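Local coordinates for phosphatase (Thermotoga maritima, PDB 1NF2), which probably acts as a magnesium-dependent phosphatase of the haloacid dehalogenase (HAD) family, with an unusual substrate-binding domain, at residues 27-32 / 54-59. Sequence-based numbering, arbitrary orientation.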
# COMPACT_ATOMS: atom_id res chain seq x y z
N ASN A 27 19.27 5.14 -10.83
CA ASN A 27 18.78 6.51 -10.79
C ASN A 27 18.27 6.88 -9.41
O ASN A 27 18.46 8.01 -8.96
CB ASN A 27 17.68 6.72 -11.83
CG ASN A 27 18.24 6.95 -13.21
OD1 ASN A 27 19.10 7.81 -13.41
ND2 ASN A 27 17.76 6.18 -14.19
N ILE A 28 17.64 5.93 -8.72
CA ILE A 28 17.14 6.20 -7.38
C ILE A 28 18.34 6.42 -6.47
O ILE A 28 18.36 7.37 -5.68
CB ILE A 28 16.30 5.02 -6.82
CG1 ILE A 28 15.12 4.71 -7.75
CG2 ILE A 28 15.81 5.36 -5.42
CD1 ILE A 28 14.18 5.87 -7.99
N GLU A 29 19.34 5.54 -6.58
CA GLU A 29 20.57 5.65 -5.78
C GLU A 29 21.17 7.05 -5.89
O GLU A 29 21.55 7.64 -4.89
CB GLU A 29 21.60 4.62 -6.26
CG GLU A 29 21.60 3.32 -5.48
CD GLU A 29 22.09 3.49 -4.06
OE1 GLU A 29 22.06 2.51 -3.29
OE2 GLU A 29 22.51 4.62 -3.71
N LYS A 30 21.24 7.57 -7.11
CA LYS A 30 21.80 8.90 -7.31
C LYS A 30 20.97 9.99 -6.62
O LYS A 30 21.53 10.92 -6.02
CB LYS A 30 21.91 9.19 -8.81
CG LYS A 30 22.93 8.31 -9.52
CD LYS A 30 22.82 8.43 -11.04
CE LYS A 30 22.98 9.87 -11.49
NZ LYS A 30 22.80 10.01 -12.96
N LEU A 31 19.65 9.88 -6.69
CA LEU A 31 18.77 10.85 -6.05
C LEU A 31 18.86 10.79 -4.53
O LEU A 31 18.92 11.83 -3.87
CB LEU A 31 17.31 10.62 -6.45
CG LEU A 31 16.86 11.02 -7.86
CD1 LEU A 31 15.38 10.68 -8.01
CD2 LEU A 31 17.09 12.50 -8.07
N SER A 32 18.85 9.57 -3.99
CA SER A 32 18.89 9.36 -2.55
C SER A 32 20.01 10.13 -1.87
O SER A 32 20.00 10.32 -0.65
CB SER A 32 19.03 7.87 -2.23
OG SER A 32 20.36 7.45 -2.43
N LYS A 54 16.63 -4.69 -0.18
CA LYS A 54 17.15 -5.59 -1.20
C LYS A 54 17.88 -4.87 -2.33
O LYS A 54 18.95 -5.29 -2.76
CB LYS A 54 16.02 -6.42 -1.79
CG LYS A 54 16.43 -7.33 -2.94
CD LYS A 54 15.23 -8.09 -3.47
CE LYS A 54 15.60 -9.04 -4.59
NZ LYS A 54 14.38 -9.70 -5.11
N TYR A 55 17.29 -3.78 -2.82
CA TYR A 55 17.88 -3.02 -3.93
C TYR A 55 18.77 -1.88 -3.45
O TYR A 55 19.64 -1.41 -4.18
CB TYR A 55 16.76 -2.49 -4.84
CG TYR A 55 16.07 -3.60 -5.61
CD1 TYR A 55 16.67 -4.17 -6.73
CD2 TYR A 55 14.83 -4.09 -5.20
CE1 TYR A 55 16.06 -5.22 -7.42
CE2 TYR A 55 14.21 -5.14 -5.89
CZ TYR A 55 14.83 -5.69 -6.99
OH TYR A 55 14.21 -6.72 -7.66
N PHE A 56 18.54 -1.45 -2.22
CA PHE A 56 19.34 -0.39 -1.60
C PHE A 56 19.51 -0.93 -0.19
O PHE A 56 18.54 -1.34 0.44
CB PHE A 56 18.57 0.94 -1.56
CG PHE A 56 17.78 1.23 -2.81
CD1 PHE A 56 16.54 0.64 -3.03
CD2 PHE A 56 18.29 2.09 -3.78
CE1 PHE A 56 15.81 0.89 -4.19
CE2 PHE A 56 17.57 2.35 -4.95
CZ PHE A 56 16.33 1.75 -5.15
N LYS A 57 20.73 -0.94 0.33
CA LYS A 57 20.94 -1.46 1.67
C LYS A 57 20.51 -0.45 2.73
O LYS A 57 21.31 -0.02 3.56
CB LYS A 57 22.41 -1.84 1.86
CG LYS A 57 22.85 -3.08 1.07
CD LYS A 57 22.51 -3.00 -0.41
CE LYS A 57 23.11 -1.77 -1.09
NZ LYS A 57 24.59 -1.71 -0.98
N ARG A 58 19.23 -0.07 2.70
CA ARG A 58 18.70 0.89 3.65
C ARG A 58 17.18 1.03 3.53
O ARG A 58 16.56 0.40 2.69
CB ARG A 58 19.33 2.26 3.40
CG ARG A 58 19.13 2.75 1.98
CD ARG A 58 19.35 4.25 1.85
NE ARG A 58 18.35 5.01 2.59
CZ ARG A 58 18.21 6.33 2.54
NH1 ARG A 58 19.02 7.05 1.77
NH2 ARG A 58 17.27 6.93 3.26
N THR A 59 16.59 1.86 4.39
CA THR A 59 15.16 2.09 4.33
C THR A 59 14.93 3.57 4.06
O THR A 59 15.82 4.40 4.27
CB THR A 59 14.45 1.68 5.66
OG1 THR A 59 14.98 2.45 6.75
CG2 THR A 59 14.66 0.19 5.92
O HOH W 1 20.86 5.71 -0.63
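With CG of F56 anti to its own carbonyl carbon (chi1 -41°) and CG2 of I28 anti to its backbone N, the two side chains cross at about a right angle. CE2 of F56 lies 3.5 Å from both CB and CG2 of I28. E29 bends at chi2 and slides past the ring in the opposite sense: its CG packs 3.9 Å from CD2 of F56, while OE1 reaches the ring edge near its plane, 3.8 Å from CD2. Carboxylate and ring planes stand 42° apart. No direct hydrogen bond joins the segments; a water bridges S32 and R58, donating to OG of S32 (2.6 Å) and weakly accepting from NH1 of R58. That hydroxyl also donates to O of E29 (2.7 Å), one turn back. Side-on, NE and NH2 of R58 both grip O of T59, each at 3.1 Å, which restrains the guanidinium beside S32. Shortening F56 to an alanine is likely to rob I28 and CG of E29 of the ring they pack on, opening a gap between helix 22-31 and the turn after helix 45-55. F60 meets the F56 ring edge-to-face, and I28 also touches F7 of strand 4-8 and L258. The contact thus joins the C-terminal part of helix 22-31 to the turn that follows helix 45-55; strand 36-40 lies between these helices in the chain, within the Rossmann-like α/β core of the HAD fold.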